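Local coordinates for HTH marR-type domain-containing protein (Streptococcus agalactiae serotype III, PDB 7DVR) that binds heme through its iron and probably acts as a DNA-binding transcription regulator that responds to heme, at residues Tyr18-Ala32 and Lys102-Thr116. Residues are numbered along the deposited sequence; the frame is centred on the assembly and turned at random.
Sequences YLDRYAKEYDVEHLA and KATQFEIFLEKLHST. With HEM (protoporphyrin IX containing Fe), chain B.
F109 reaches across to helix 18-25 with CG anti to its backbone N (chi1 167°). Its edge points at the face of Y22 in an offset edge-to-face pair, planes at 77°, and L19 CD1 also lies at the rim, 3.8 Å from F109 CZ; V28 CG2 sits over one face, a CH-pi contact 4.1 Å from the ring centroid. Y22 is the knob in a hole formed by F109, K112, L113 and T116. Tyrosine suits this place because its ring packs on L113 CD1 while its OH donates to T116 OG1 at 2.7 Å; T116 OG1 donates onward to K112 O, a relay that suits a hydroxyl. V28 and L31, branched aliphatics, pack against the flat F106 ring. After the helix, a Schellman motif with D27 at positive phi turns the chain, and the long K102 donates from NZ to D27 O (2.8 Å) and forms a salt bridge of 3.4 Å with D27 OD1. Elsewhere on helix 97-117, H114 ND1 donates to L110 O near the imidazole plane, fixing the ring's rotation with NE2 on the heme iron (2.1 Å); M1 N of the second subunit also binds it. Segments 18-25 and 102-116, directions 136° apart, belong to the MarR helical dimerisation region, here carrying heme.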
loop_
_atom_site.group_PDB
_atom_site.type_symbol
_atom_site.label_atom_id
_atom_site.label_comp_id
_atom_site.label_asym_id
_atom_site.label_seq_id
_atom_site.Cartn_x
_atom_site.Cartn_y
_atom_site.Cartn_z
ATOM N N TYR A 18 7.785 5.013 10.030
ATOM C CA TYR A 18 7.302 5.839 11.144
ATOM C C TYR A 18 6.971 4.997 12.368
ATOM O O TYR A 18 7.375 5.231 13.480
ATOM C CB TYR A 18 6.086 6.620 10.666
ATOM C CG TYR A 18 5.570 7.590 11.676
ATOM C CD1 TYR A 18 6.299 8.734 11.968
ATOM C CD2 TYR A 18 4.347 7.416 12.300
ATOM C CE1 TYR A 18 5.851 9.648 12.896
ATOM C CE2 TYR A 18 3.899 8.313 13.244
ATOM C CZ TYR A 18 4.643 9.442 13.522
ATOM O OH TYR A 18 4.215 10.284 14.475
ATOM N N LEU A 19 6.194 3.940 12.126
ATOM C CA LEU A 19 5.764 3.056 13.207
ATOM C C LEU A 19 6.923 2.348 13.828
ATOM O O LEU A 19 6.965 2.231 15.025
ATOM C CB LEU A 19 4.838 2.085 12.480
ATOM C CG LEU A 19 4.087 1.043 13.267
ATOM C CD1 LEU A 19 3.481 1.617 14.541
ATOM C CD2 LEU A 19 3.029 0.503 12.312
ATOM N N ASP A 20 7.854 1.918 13.030
ATOM C CA ASP A 20 9.082 1.265 13.498
ATOM C C ASP A 20 9.913 2.220 14.353
ATOM O O ASP A 20 10.296 1.830 15.413
ATOM C CB ASP A 20 9.910 0.749 12.331
ATOM C CG ASP A 20 9.415 -0.607 11.810
ATOM O OD1 ASP A 20 8.619 -1.269 12.517
ATOM O OD2 ASP A 20 9.843 -1.004 10.703
ATOM N N ARG A 21 10.127 3.429 13.884
ATOM C CA ARG A 21 10.871 4.447 14.665
ATOM C C ARG A 21 10.163 4.798 15.974
ATOM O O ARG A 21 10.841 4.747 16.987
ATOM C CB ARG A 21 11.145 5.671 13.802
ATOM C CG ARG A 21 12.080 5.344 12.647
ATOM C CD ARG A 21 12.549 6.556 11.866
ATOM N NE ARG A 21 13.580 7.242 12.634
ATOM C CZ ARG A 21 14.891 7.192 12.395
ATOM N NH1 ARG A 21 15.721 7.850 13.187
ATOM N NH2 ARG A 21 15.372 6.502 11.373
ATOM N N TYR A 22 8.862 5.101 15.943
ATOM C CA TYR A 22 8.005 5.399 17.122
ATOM C C TYR A 22 8.061 4.214 18.102
ATOM O O TYR A 22 8.269 4.416 19.278
ATOM C CB TYR A 22 6.560 5.659 16.644
ATOM C CG TYR A 22 5.737 6.729 17.323
ATOM C CD1 TYR A 22 5.694 6.873 18.698
ATOM C CD2 TYR A 22 4.961 7.592 16.573
ATOM C CE1 TYR A 22 4.936 7.871 19.302
ATOM C CE2 TYR A 22 4.229 8.617 17.155
ATOM C CZ TYR A 22 4.226 8.765 18.527
ATOM O OH TYR A 22 3.482 9.752 19.097
ATOM N N ALA A 23 7.854 2.972 17.628
ATOM C CA ALA A 23 7.878 1.780 18.513
ATOM C C ALA A 23 9.217 1.668 19.279
ATOM O O ALA A 23 9.178 1.353 20.533
ATOM C CB ALA A 23 7.578 0.491 17.719
ATOM N N LYS A 24 10.346 1.913 18.610
ATOM C CA LYS A 24 11.711 1.788 19.216
ATOM C C LYS A 24 11.833 2.828 20.316
ATOM O O LYS A 24 12.431 2.535 21.376
ATOM C CB LYS A 24 12.893 2.132 18.298
ATOM C CG LYS A 24 13.132 1.276 17.066
ATOM C CD LYS A 24 12.926 -0.192 17.260
ATOM C CE LYS A 24 12.709 -0.912 15.943
ATOM N NZ LYS A 24 11.288 -0.855 15.494
ATOM N N GLU A 25 11.251 3.998 20.083
ATOM C CA GLU A 25 11.338 5.111 21.072
ATOM C C GLU A 25 10.580 4.813 22.355
ATOM O O GLU A 25 10.998 5.277 23.463
ATOM C CB GLU A 25 10.819 6.397 20.460
ATOM C CG GLU A 25 11.980 7.151 19.896
ATOM C CD GLU A 25 11.658 8.607 19.705
ATOM O OE1 GLU A 25 10.808 9.163 20.492
ATOM O OE2 GLU A 25 12.194 9.136 18.717
ATOM N N TYR A 26 9.495 4.065 22.231
ATOM C CA TYR A 26 8.699 3.685 23.407
ATOM C C TYR A 26 9.141 2.282 23.893
ATOM O O TYR A 26 8.591 1.794 24.860
ATOM C CB TYR A 26 7.228 4.009 23.068
ATOM C CG TYR A 26 6.958 5.521 22.984
ATOM C CD1 TYR A 26 7.419 6.288 21.914
ATOM C CD2 TYR A 26 6.287 6.229 23.990
ATOM C CE1 TYR A 26 7.222 7.677 21.846
ATOM C CE2 TYR A 26 6.055 7.612 23.926
ATOM C CZ TYR A 26 6.551 8.353 22.860
ATOM O OH TYR A 26 6.390 9.726 22.749
ATOM N N ASP A 27 10.176 1.680 23.315
ATOM C CA ASP A 27 10.720 0.375 23.752
ATOM C C ASP A 27 9.581 -0.658 23.681
ATOM O O ASP A 27 9.435 -1.456 24.620
ATOM C CB ASP A 27 11.257 0.443 25.185
ATOM C CG ASP A 27 12.282 -0.610 25.534
ATOM O OD1 ASP A 27 12.863 -1.208 24.628
ATOM O OD2 ASP A 27 12.538 -0.771 26.734
ATOM N N VAL A 28 8.827 -0.636 22.599
ATOM C CA VAL A 28 7.745 -1.666 22.430
ATOM C C VAL A 28 7.917 -2.254 21.063
ATOM O O VAL A 28 6.912 -2.622 20.373
ATOM C CB VAL A 28 6.375 -1.046 22.641
ATOM C CG1 VAL A 28 6.157 -0.763 24.098
ATOM C CG2 VAL A 28 6.162 0.156 21.757
ATOM N N GLU A 29 9.175 -2.370 20.682
ATOM C CA GLU A 29 9.521 -3.095 19.461
ATOM C C GLU A 29 8.886 -4.500 19.554
ATOM O O GLU A 29 8.622 -4.981 20.648
ATOM C CB GLU A 29 11.037 -3.177 19.322
ATOM C CG GLU A 29 11.496 -3.550 17.932
ATOM C CD GLU A 29 13.002 -3.743 17.769
ATOM O OE1 GLU A 29 13.784 -3.364 18.680
ATOM O OE2 GLU A 29 13.389 -4.276 16.710
ATOM N N HIS A 30 8.657 -5.096 18.400
ATOM C CA HIS A 30 8.090 -6.457 18.202
ATOM C C HIS A 30 6.673 -6.546 18.754
ATOM O O HIS A 30 6.113 -7.631 18.684
ATOM C CB HIS A 30 8.925 -7.572 18.851
ATOM C CG HIS A 30 10.392 -7.408 18.674
ATOM N ND1 HIS A 30 11.232 -7.237 19.752
ATOM C CD2 HIS A 30 11.172 -7.405 17.569
ATOM C CE1 HIS A 30 12.475 -7.123 19.327
ATOM N NE2 HIS A 30 12.466 -7.232 17.990
ATOM N N LEU A 31 6.107 -5.487 19.300
ATOM C CA LEU A 31 4.746 -5.612 19.825
ATOM C C LEU A 31 3.727 -5.048 18.852
ATOM O O LEU A 31 2.511 -5.234 19.116
ATOM C CB LEU A 31 4.633 -4.955 21.183
ATOM C CG LEU A 31 5.253 -5.780 22.289
ATOM C CD1 LEU A 31 5.747 -4.871 23.374
ATOM C CD2 LEU A 31 4.272 -6.813 22.851
ATOM N N ALA A 32 4.164 -4.472 17.746
ATOM C CA ALA A 32 3.240 -3.856 16.776
ATOM C C ALA A 32 2.254 -4.880 16.238
ATOM O O ALA A 32 1.146 -4.454 16.005
ATOM C CB ALA A 32 3.980 -3.231 15.635
ATOM N N LYS A 102 6.154 -4.238 29.333
ATOM C CA LYS A 102 5.893 -4.093 27.903
ATOM C C LYS A 102 4.432 -3.826 27.679
ATOM O O LYS A 102 4.141 -3.074 26.799
ATOM C CB LYS A 102 6.282 -5.325 27.109
ATOM C CG LYS A 102 7.750 -5.564 27.023
ATOM C CD LYS A 102 8.462 -4.432 26.305
ATOM C CE LYS A 102 9.888 -4.804 26.055
ATOM N NZ LYS A 102 10.683 -3.567 25.866
ATOM N N ALA A 103 3.503 -4.553 28.340
ATOM C CA ALA A 103 2.060 -4.323 28.146
ATOM C C ALA A 103 1.652 -2.884 28.511
ATOM O O ALA A 103 0.827 -2.290 27.791
ATOM C CB ALA A 103 1.277 -5.297 28.979
ATOM N N THR A 104 2.095 -2.355 29.644
ATOM C CA THR A 104 1.646 -1.019 30.093
ATOM C C THR A 104 2.299 0.056 29.176
ATOM O O THR A 104 1.665 1.080 28.879
ATOM C CB THR A 104 1.987 -0.864 31.572
ATOM O OG1 THR A 104 3.379 -1.182 31.750
ATOM C CG2 THR A 104 1.114 -1.748 32.444
ATOM N N GLN A 105 3.475 -0.248 28.665
ATOM C CA GLN A 105 4.208 0.645 27.733
ATOM C C GLN A 105 3.478 0.644 26.398
ATOM O O GLN A 105 3.422 1.645 25.732
ATOM C CB GLN A 105 5.653 0.175 27.513
ATOM C CG GLN A 105 6.606 0.509 28.646
ATOM C CD GLN A 105 7.932 -0.219 28.559
ATOM O OE1 GLN A 105 8.429 -0.524 27.481
ATOM N NE2 GLN A 105 8.554 -0.420 29.716
ATOM N N PHE A 106 2.934 -0.488 25.989
ATOM C CA PHE A 106 2.332 -0.619 24.645
ATOM C C PHE A 106 1.045 0.180 24.610
ATOM O O PHE A 106 0.732 0.792 23.577
ATOM C CB PHE A 106 2.019 -2.082 24.295
ATOM C CG PHE A 106 1.657 -2.293 22.844
ATOM C CD1 PHE A 106 2.554 -1.999 21.825
ATOM C CD2 PHE A 106 0.433 -2.857 22.492
ATOM C CE1 PHE A 106 2.226 -2.227 20.491
ATOM C CE2 PHE A 106 0.111 -3.080 21.165
ATOM C CZ PHE A 106 1.004 -2.774 20.160
ATOM N N GLU A 107 0.299 0.125 25.703
ATOM C CA GLU A 107 -1.000 0.843 25.811
ATOM C C GLU A 107 -0.782 2.360 25.644
ATOM O O GLU A 107 -1.594 3.001 24.935
ATOM C CB GLU A 107 -1.662 0.566 27.161
ATOM C CG GLU A 107 -3.011 -0.097 27.084
ATOM C CD GLU A 107 -3.638 -0.359 28.453
ATOM O OE1 GLU A 107 -2.880 -0.474 29.454
ATOM O OE2 GLU A 107 -4.869 -0.422 28.523
ATOM N N ILE A 108 0.222 2.896 26.343
ATOM C CA ILE A 108 0.662 4.331 26.265
ATOM C C ILE A 108 0.999 4.640 24.818
ATOM O O ILE A 108 0.440 5.543 24.250
ATOM C CB ILE A 108 1.873 4.631 27.185
ATOM C CG1 ILE A 108 1.524 4.489 28.669
ATOM C CG2 ILE A 108 2.477 5.997 26.872
ATOM C CD1 ILE A 108 2.730 4.542 29.613
ATOM N N PHE A 109 1.914 3.872 24.240
ATOM C CA PHE A 109 2.366 4.025 22.847
ATOM C C PHE A 109 1.183 4.128 21.892
ATOM O O PHE A 109 1.154 5.026 21.077
ATOM C CB PHE A 109 3.274 2.867 22.426
ATOM C CG PHE A 109 3.551 2.761 20.938
ATOM C CD1 PHE A 109 4.414 3.638 20.288
ATOM C CD2 PHE A 109 2.967 1.758 20.173
ATOM C CE1 PHE A 109 4.645 3.506 18.924
ATOM C CE2 PHE A 109 3.241 1.603 18.816
ATOM C CZ PHE A 109 4.067 2.492 18.186
ATOM N N LEU A 110 0.223 3.215 21.986
ATOM C CA LEU A 110 -0.891 3.215 21.014
ATOM C C LEU A 110 -1.696 4.492 21.213
ATOM O O LEU A 110 -2.185 5.043 20.186
ATOM C CB LEU A 110 -1.754 1.962 21.191
ATOM C CG LEU A 110 -1.140 0.679 20.625
ATOM C CD1 LEU A 110 -2.067 -0.504 20.847
ATOM C CD2 LEU A 110 -0.837 0.774 19.141
ATOM N N GLU A 111 -1.839 4.932 22.461
ATOM C CA GLU A 111 -2.619 6.189 22.729
ATOM C C GLU A 111 -1.903 7.392 22.095
ATOM O O GLU A 111 -2.543 8.121 21.293
ATOM C CB GLU A 111 -2.866 6.425 24.226
ATOM C CG GLU A 111 -3.999 5.573 24.794
ATOM C CD GLU A 111 -3.752 4.844 26.112
ATOM O OE1 GLU A 111 -2.656 5.003 26.711
ATOM O OE2 GLU A 111 -4.660 4.079 26.533
ATOM N N LYS A 112 -0.606 7.557 22.382
ATOM C CA LYS A 112 0.221 8.657 21.818
ATOM C C LYS A 112 0.285 8.581 20.299
ATOM O O LYS A 112 0.215 9.643 19.607
ATOM C CB LYS A 112 1.625 8.619 22.413
ATOM C CG LYS A 112 1.657 9.106 23.845
ATOM C CD LYS A 112 3.011 8.948 24.513
ATOM C CE LYS A 112 3.060 9.436 25.953
ATOM N NZ LYS A 112 3.213 10.910 26.036
ATOM N N LEU A 113 0.443 7.367 19.771
ATOM C CA LEU A 113 0.538 7.181 18.307
ATOM C C LEU A 113 -0.711 7.720 17.610
ATOM O O LEU A 113 -0.566 8.472 16.689
ATOM C CB LEU A 113 0.750 5.709 17.982
ATOM C CG LEU A 113 0.637 5.295 16.515
ATOM C CD1 LEU A 113 1.816 5.794 15.701
ATOM C CD2 LEU A 113 0.597 3.779 16.393
ATOM N N HIS A 114 -1.873 7.237 18.003
ATOM C CA HIS A 114 -3.181 7.712 17.478
ATOM C C HIS A 114 -3.361 9.218 17.699
ATOM O O HIS A 114 -3.621 9.884 16.685
ATOM C CB HIS A 114 -4.315 6.858 18.023
ATOM C CG HIS A 114 -4.340 5.489 17.431
ATOM N ND1 HIS A 114 -3.544 4.453 17.925
ATOM C CD2 HIS A 114 -5.023 4.977 16.372
ATOM C CE1 HIS A 114 -3.795 3.364 17.217
ATOM N NE2 HIS A 114 -4.649 3.676 16.270
ATOM N N SER A 115 -3.151 9.761 18.906
ATOM C CA SER A 115 -3.166 11.244 19.128
ATOM C C SER A 115 -2.350 11.950 18.044
ATOM O O SER A 115 -2.871 12.866 17.381
ATOM C CB SER A 115 -2.660 11.660 20.484
ATOM O OG SER A 115 -3.301 10.939 21.488
ATOM N N THR A 116 -1.093 11.563 17.869
ATOM C CA THR A 116 -0.199 12.152 16.855
ATOM C C THR A 116 -0.719 11.979 15.440
ATOM O O THR A 116 -0.727 12.922 14.663
ATOM C CB THR A 116 1.192 11.526 16.928
ATOM O OG1 THR A 116 1.610 11.511 18.294
ATOM C CG2 THR A 116 2.166 12.305 16.083
HETATM C CHA HEM B . -8.191 2.576 16.369
HETATM C CHB HEM B . -4.653 -0.532 16.832
HETATM C CHC HEM B . -2.120 2.072 13.743
HETATM C CHD HEM B . -5.972 4.677 12.739
HETATM C C1A HEM B . -7.407 1.559 16.766
HETATM C C2A HEM B . -7.793 0.649 17.744
HETATM C C3A HEM B . -6.794 -0.226 17.869
HETATM C C4A HEM B . -5.816 0.127 16.964
HETATM C CMA HEM B . -6.772 -1.389 18.816
HETATM C CAA HEM B . -9.077 0.632 18.539
HETATM C CBA HEM B . -8.911 1.426 19.848
HETATM C CGA HEM B . -10.186 1.436 20.675
HETATM O O1A HEM B . -10.812 0.368 20.862
HETATM O O2A HEM B . -10.621 2.499 21.184
HETATM C C1B HEM B . -3.667 -0.039 16.020
HETATM C C2B HEM B . -2.405 -0.632 16.007
HETATM C C3B HEM B . -1.660 0.110 15.148
HETATM C C4B HEM B . -2.534 1.151 14.651
HETATM C CMB HEM B . -2.008 -1.853 16.794
HETATM C CAB HEM B . -0.299 -0.086 14.696
HETATM C CBB HEM B . 0.371 -1.166 15.020
HETATM C C1C HEM B . -2.960 2.970 13.161
HETATM C C2C HEM B . -2.647 3.739 12.066
HETATM C C3C HEM B . -3.757 4.482 11.770
HETATM C C4C HEM B . -4.729 4.151 12.711
HETATM C CMC HEM B . -1.322 3.710 11.375
HETATM C CAC HEM B . -3.917 5.504 10.751
HETATM C CBC HEM B . -2.863 6.035 10.142
HETATM C C1D HEM B . -6.871 4.284 13.689
HETATM C C2D HEM B . -8.145 4.946 13.798
HETATM C C3D HEM B . -8.766 4.375 14.816
HETATM C C4D HEM B . -7.853 3.368 15.316
HETATM C CMD HEM B . -8.678 6.077 12.962
HETATM C CAD HEM B . -10.139 4.723 15.325
HETATM C CBD HEM B . -10.089 5.286 16.760
HETATM C CGD HEM B . -11.491 5.515 17.285
HETATM O O1D HEM B . -12.133 6.520 16.902
HETATM O O2D HEM B . -12.017 4.719 18.104
HETATM N NA HEM B . -6.195 1.225 16.293
HETATM N NB HEM B . -3.686 1.005 15.215
HETATM N NC HEM B . -4.209 3.244 13.531
HETATM N ND HEM B . -6.747 3.371 14.612
HETATM FE FE HEM B . -5.299 2.270 14.890
#